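Long-range contact in purine nucleoside phosphorylase YlmD (Geobacillus stearothermophilus, PDB 6T1B), which catalyses the phosphorolysis of adenosine, inosine and S-methyl-5'-thioadenosine to the free base and a ribose 1-phosphate, and also deaminates adenosine: residues Leu47-Arg61 with Asp92-Val104. Numbering follows the deposited sequence.
Sequences LHVGDDRTDVVNNRR and DRGNGAQDFATAV. With NOS (inosine), chain B.
Part of the base end of the inosine pocket is built here, where Leu47 and His48, just ahead of helix 53-67, meet Phe100 in the loop between strands 85-87 and 109-112, while Arg60 reaches from the helix to the same loop. His48 CB sits over one face of the Phe100 ring, a CH-pi contact 3.9 Å from the centroid; the two rings run nearly parallel (17°) but are slid apart and barely overlap. With its CG anti to the backbone N (chi1 -174°), Phe100 also turns an edge to the purine, CE1 lying 3.4 Å from inosine N1. Leu47 N donates to inosine O6 at 2.8 Å, and the Leu47 side chain lays CD1 over the centre of one face of the Arg60 guanidinium. Arg60 NH2 holds two carbonyls of the loop: Gly96 O in its carbonyl plane, on a lone pair, at 3.0 Å, and Ala97 O from above the carbonyl plane at 2.8 Å. Its NH1 bonds to Met45 O and to a water that donates to both Gly96 O and inosine O6, which ties helix, loop and base together. A leucine in place of Arg60 would probably leave the Gly96 and Ala97 carbonyls without their shared donor and the water without one of its partners, letting the loop shift beside the base. Nearly a turn earlier in the helix, Val57 sets its two methyls against Gln98, CG1 near OE1 and CG2 near the backbone O. That same oxygen takes a weak bond from Arg53 NH1, short at 2.7 Å but bent to 122° at the hydrogen.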
loop_
_atom_site.group_PDB
_atom_site.type_symbol
_atom_site.label_atom_id
_atom_site.label_comp_id
_atom_site.label_asym_id
_atom_site.label_seq_id
_atom_site.Cartn_x
_atom_site.Cartn_y
_atom_site.Cartn_z
ATOM N N LEU A 47 5.451 4.774 13.014
ATOM C CA LEU A 47 5.533 5.636 14.178
ATOM C C LEU A 47 4.436 5.376 15.198
ATOM O O LEU A 47 4.481 5.963 16.285
ATOM C CB LEU A 47 5.450 7.109 13.754
ATOM C CG LEU A 47 6.686 7.593 12.977
ATOM C CD1 LEU A 47 6.370 8.907 12.283
ATOM C CD2 LEU A 47 7.875 7.714 13.908
ATOM N N HIS A 48 3.441 4.546 14.876
ATOM C CA HIS A 48 2.349 4.321 15.806
ATOM C C HIS A 48 2.180 2.853 16.166
ATOM O O HIS A 48 1.068 2.333 16.201
ATOM C CB HIS A 48 1.008 4.882 15.329
ATOM C CG HIS A 48 -0.045 4.919 16.407
ATOM N ND1 HIS A 48 -0.007 5.816 17.456
ATOM C CD2 HIS A 48 -1.134 4.140 16.625
ATOM C CE1 HIS A 48 -1.046 5.615 18.250
ATOM N NE2 HIS A 48 -1.743 4.600 17.770
ATOM N N VAL A 49 3.294 2.176 16.435
ATOM C CA VAL A 49 3.254 0.792 16.870
ATOM C C VAL A 49 3.962 0.579 18.193
ATOM O O VAL A 49 4.129 -0.563 18.618
ATOM C CB VAL A 49 3.795 -0.187 15.808
ATOM C CG1 VAL A 49 2.903 -0.196 14.603
ATOM C CG2 VAL A 49 5.234 0.145 15.437
ATOM N N GLY A 50 4.381 1.651 18.867
ATOM C CA GLY A 50 5.010 1.528 20.160
ATOM C C GLY A 50 6.509 1.347 20.119
ATOM O O GLY A 50 7.103 0.997 21.139
ATOM N N ASP A 51 7.132 1.562 18.967
ATOM C CA ASP A 51 8.580 1.537 18.853
ATOM C C ASP A 51 9.182 2.872 19.304
ATOM O O ASP A 51 8.500 3.889 19.462
ATOM C CB ASP A 51 8.945 1.206 17.400
ATOM C CG ASP A 51 10.388 0.783 17.191
ATOM O OD1 ASP A 51 11.145 0.562 18.156
ATOM O OD2 ASP A 51 10.743 0.665 16.001
ATOM N N ASP A 52 10.486 2.850 19.472
ATOM C CA ASP A 52 11.235 4.051 19.804
ATOM C C ASP A 52 11.227 5.008 18.619
ATOM O O ASP A 52 11.674 4.654 17.517
ATOM C CB ASP A 52 12.668 3.666 20.137
ATOM C CG ASP A 52 13.485 4.836 20.532
ATOM O OD1 ASP A 52 13.351 5.264 21.695
ATOM O OD2 ASP A 52 14.231 5.354 19.666
ATOM N N ARG A 53 10.722 6.218 18.845
ATOM C CA ARG A 53 10.565 7.176 17.763
ATOM C C ARG A 53 11.896 7.529 17.116
ATOM O O ARG A 53 11.966 7.721 15.898
ATOM C CB ARG A 53 9.867 8.437 18.282
ATOM C CG ARG A 53 9.708 9.507 17.254
ATOM C CD ARG A 53 9.058 10.758 17.845
ATOM N NE ARG A 53 8.977 11.811 16.840
ATOM C CZ ARG A 53 9.984 12.619 16.520
ATOM N NH1 ARG A 53 9.814 13.539 15.584
ATOM N NH2 ARG A 53 11.158 12.511 17.132
ATOM N N THR A 54 12.950 7.680 17.911
ATOM C CA THR A 54 14.249 7.989 17.325
ATOM C C THR A 54 14.676 6.901 16.350
ATOM O O THR A 54 15.148 7.189 15.243
ATOM C CB THR A 54 15.279 8.198 18.427
ATOM O OG1 THR A 54 14.896 9.356 19.188
ATOM C CG2 THR A 54 16.663 8.412 17.832
ATOM N N ASP A 55 14.507 5.638 16.730
ATOM C CA ASP A 55 14.867 4.553 15.819
ATOM C C ASP A 55 14.041 4.639 14.541
ATOM O O ASP A 55 14.570 4.496 13.434
ATOM C CB ASP A 55 14.707 3.187 16.482
ATOM C CG ASP A 55 15.720 2.929 17.606
ATOM O OD1 ASP A 55 15.416 2.034 18.430
ATOM O OD2 ASP A 55 16.787 3.581 17.670
ATOM N N VAL A 56 12.720 4.824 14.680
ATOM C CA VAL A 56 11.847 4.861 13.503
ATOM C C VAL A 56 12.224 6.018 12.575
ATOM O O VAL A 56 12.318 5.849 11.348
ATOM C CB VAL A 56 10.362 4.914 13.910
ATOM C CG1 VAL A 56 9.500 5.026 12.673
ATOM C CG2 VAL A 56 9.970 3.697 14.702
ATOM N N VAL A 57 12.439 7.210 13.131
ATOM C CA VAL A 57 12.837 8.337 12.285
ATOM C C VAL A 57 14.159 8.037 11.588
ATOM O O VAL A 57 14.334 8.348 10.403
ATOM C CB VAL A 57 12.840 9.660 13.061
ATOM C CG1 VAL A 57 13.431 10.788 12.225
ATOM C CG2 VAL A 57 11.417 9.995 13.462
ATOM N N ASN A 58 15.104 7.407 12.294
ATOM C CA ASN A 58 16.376 7.068 11.651
ATOM C C ASN A 58 16.177 6.032 10.543
ATOM O O ASN A 58 16.850 6.096 9.501
ATOM C CB ASN A 58 17.399 6.605 12.686
ATOM C CG ASN A 58 18.003 7.766 13.433
ATOM O OD1 ASN A 58 18.101 8.876 12.900
ATOM N ND2 ASN A 58 18.441 7.520 14.665
ATOM N N ASN A 59 15.253 5.091 10.733
ATOM C CA ASN A 59 14.915 4.134 9.683
ATOM C C ASN A 59 14.359 4.850 8.461
ATOM O O ASN A 59 14.735 4.545 7.319
ATOM C CB ASN A 59 13.893 3.109 10.183
ATOM C CG ASN A 59 14.450 2.237 11.278
ATOM O OD1 ASN A 59 15.662 2.036 11.364
ATOM N ND2 ASN A 59 13.569 1.678 12.098
ATOM N N ARG A 60 13.482 5.832 8.687
ATOM C CA ARG A 60 12.934 6.594 7.573
ATOM C C ARG A 60 14.026 7.410 6.898
ATOM O O ARG A 60 14.067 7.488 5.663
ATOM C CB ARG A 60 11.803 7.485 8.076
ATOM C CG ARG A 60 10.582 6.698 8.536
ATOM C CD ARG A 60 9.454 7.640 8.920
ATOM N NE ARG A 60 8.231 6.888 9.103
ATOM C CZ ARG A 60 7.008 7.373 8.937
ATOM N NH1 ARG A 60 5.958 6.568 9.087
ATOM N NH2 ARG A 60 6.826 8.661 8.638
ATOM N N ARG A 61 14.926 8.031 7.673
ATOM C CA ARG A 61 16.053 8.745 7.079
ATOM C C ARG A 61 16.925 7.808 6.254
ATOM O O ARG A 61 17.479 8.216 5.225
ATOM C CB ARG A 61 16.886 9.431 8.166
ATOM C CG ARG A 61 16.142 10.591 8.829
ATOM C CD ARG A 61 17.041 11.526 9.579
ATOM N NE ARG A 61 16.348 12.770 9.909
ATOM C CZ ARG A 61 15.988 13.706 9.031
ATOM N NH1 ARG A 61 15.366 14.798 9.453
ATOM N NH2 ARG A 61 16.233 13.558 7.736
ATOM N N ASP A 92 1.893 19.913 1.415
ATOM C CA ASP A 92 1.679 18.890 2.421
ATOM C C ASP A 92 2.957 18.154 2.786
ATOM O O ASP A 92 2.919 17.284 3.664
ATOM C CB ASP A 92 0.607 17.899 1.947
ATOM C CG ASP A 92 -0.700 18.588 1.624
ATOM O OD1 ASP A 92 -1.129 18.548 0.453
ATOM O OD2 ASP A 92 -1.270 19.229 2.530
ATOM N N ARG A 93 4.084 18.511 2.170
ATOM C CA ARG A 93 5.315 17.784 2.437
ATOM C C ARG A 93 5.665 17.871 3.908
ATOM O O ARG A 93 5.539 18.935 4.539
ATOM C CB ARG A 93 6.479 18.359 1.652
ATOM C CG ARG A 93 6.422 18.119 0.159
ATOM C CD ARG A 93 7.246 19.203 -0.500
ATOM N NE ARG A 93 8.071 18.700 -1.574
ATOM C CZ ARG A 93 8.965 19.437 -2.213
ATOM N NH1 ARG A 93 9.679 18.897 -3.187
ATOM N NH2 ARG A 93 9.140 20.712 -1.862
ATOM N N GLY A 94 6.132 16.746 4.440
ATOM C CA GLY A 94 6.462 16.629 5.839
ATOM C C GLY A 94 5.343 16.160 6.731
ATOM O O GLY A 94 5.617 15.751 7.872
ATOM N N ASN A 95 4.093 16.166 6.269
ATOM C CA ASN A 95 2.978 15.788 7.128
ATOM C C ASN A 95 3.099 14.310 7.490
ATOM O O ASN A 95 3.075 13.442 6.613
ATOM C CB ASN A 95 1.649 16.035 6.426
ATOM C CG ASN A 95 1.307 17.498 6.329
ATOM O OD1 ASN A 95 2.035 18.364 6.803
ATOM N ND2 ASN A 95 0.166 17.778 5.699
ATOM N N GLY A 96 3.264 14.036 8.770
ATOM C CA GLY A 96 3.411 12.686 9.248
ATOM C C GLY A 96 4.758 12.058 8.985
ATOM O O GLY A 96 4.926 10.857 9.240
ATOM N N ALA A 97 5.718 12.812 8.478
ATOM C CA ALA A 97 6.995 12.210 8.084
ATOM C C ALA A 97 7.856 11.865 9.294
ATOM O O ALA A 97 8.509 10.814 9.324
ATOM C CB ALA A 97 7.740 13.142 7.143
ATOM N N GLN A 98 7.866 12.727 10.297
ATOM C CA GLN A 98 8.611 12.496 11.519
ATOM C C GLN A 98 7.748 12.552 12.763
ATOM O O GLN A 98 8.244 12.240 13.854
ATOM C CB GLN A 98 9.731 13.540 11.657
ATOM C CG GLN A 98 10.699 13.481 10.500
ATOM C CD GLN A 98 11.826 14.471 10.624
ATOM O OE1 GLN A 98 12.477 14.557 11.658
ATOM N NE2 GLN A 98 12.056 15.238 9.561
ATOM N N ASP A 99 6.483 12.949 12.644
ATOM C CA ASP A 99 5.584 13.071 13.791
ATOM C C ASP A 99 4.241 12.525 13.323
ATOM O O ASP A 99 3.599 13.131 12.454
ATOM C CB ASP A 99 5.442 14.524 14.242
ATOM C CG ASP A 99 4.603 14.663 15.505
ATOM O OD1 ASP A 99 4.788 15.650 16.235
ATOM O OD2 ASP A 99 3.779 13.764 15.783
ATOM N N PHE A 100 3.807 11.386 13.879
ATOM C CA PHE A 100 2.559 10.790 13.425
ATOM C C PHE A 100 1.378 11.742 13.568
ATOM O O PHE A 100 0.436 11.680 12.769
ATOM C CB PHE A 100 2.283 9.520 14.234
ATOM C CG PHE A 100 1.105 8.745 13.758
ATOM C CD1 PHE A 100 1.116 8.152 12.500
ATOM C CD2 PHE A 100 -0.010 8.594 14.543
ATOM C CE1 PHE A 100 0.012 7.427 12.041
ATOM C CE2 PHE A 100 -1.112 7.866 14.088
ATOM C CZ PHE A 100 -1.092 7.285 12.835
ATOM N N ALA A 101 1.406 12.619 14.568
ATOM C CA ALA A 101 0.277 13.508 14.817
ATOM C C ALA A 101 0.040 14.503 13.693
ATOM O O ALA A 101 -1.042 15.101 13.646
ATOM C CB ALA A 101 0.476 14.244 16.146
ATOM N N THR A 102 1.007 14.724 12.800
ATOM C CA THR A 102 0.808 15.652 11.693
ATOM C C THR A 102 0.460 14.955 10.383
ATOM O O THR A 102 0.340 15.626 9.355
ATOM C CB THR A 102 2.015 16.579 11.465
ATOM O OG1 THR A 102 3.136 15.841 10.964
ATOM C CG2 THR A 102 2.394 17.304 12.731
ATOM N N ALA A 103 0.323 13.633 10.385
ATOM C CA ALA A 103 -0.109 12.925 9.188
ATOM C C ALA A 103 -1.476 13.429 8.725
ATOM O O ALA A 103 -2.271 13.930 9.517
ATOM C CB ALA A 103 -0.208 11.432 9.494
ATOM N N VAL A 104 -1.752 13.288 7.436
ATOM C CA VAL A 104 -3.048 13.690 6.896
ATOM C C VAL A 104 -4.114 12.890 7.629
ATOM O O VAL A 104 -4.088 11.652 7.570
ATOM C CB VAL A 104 -3.114 13.429 5.384
ATOM C CG1 VAL A 104 -4.483 13.789 4.833
ATOM C CG2 VAL A 104 -2.024 14.160 4.667
HETATM N N9 NOS B . 0.437 2.250 12.049
HETATM C C4 NOS B . 0.691 3.263 11.201
HETATM N N3 NOS B . -0.055 3.854 10.065
HETATM C C2 NOS B . 0.493 4.989 9.376
HETATM N N1 NOS B . 1.750 5.564 9.763
HETATM C C6 NOS B . 2.503 5.041 10.839
HETATM O O6 NOS B . 3.554 5.558 11.104
HETATM C C5 NOS B . 1.894 3.822 11.560
HETATM N N7 NOS B . 2.363 3.123 12.547
HETATM C C8 NOS B . 1.491 2.170 12.869
HETATM C "C5'" NOS B . -1.326 0.304 8.643
HETATM O "O5'" NOS B . -1.188 -0.973 8.025
HETATM C "C4'" NOS B . -1.647 0.164 10.109
HETATM O "O4'" NOS B . -0.460 0.490 10.867
HETATM C "C1'" NOS B . -0.771 1.421 11.883
HETATM C "C2'" NOS B . -2.045 2.135 11.443
HETATM O "O2'" NOS B . -2.787 2.569 12.575
HETATM C "C3'" NOS B . -2.771 1.056 10.639
HETATM O "O3'" NOS B . -3.608 0.284 11.517
HETATM O O HOH W 1 3.636 8.551 9.894
#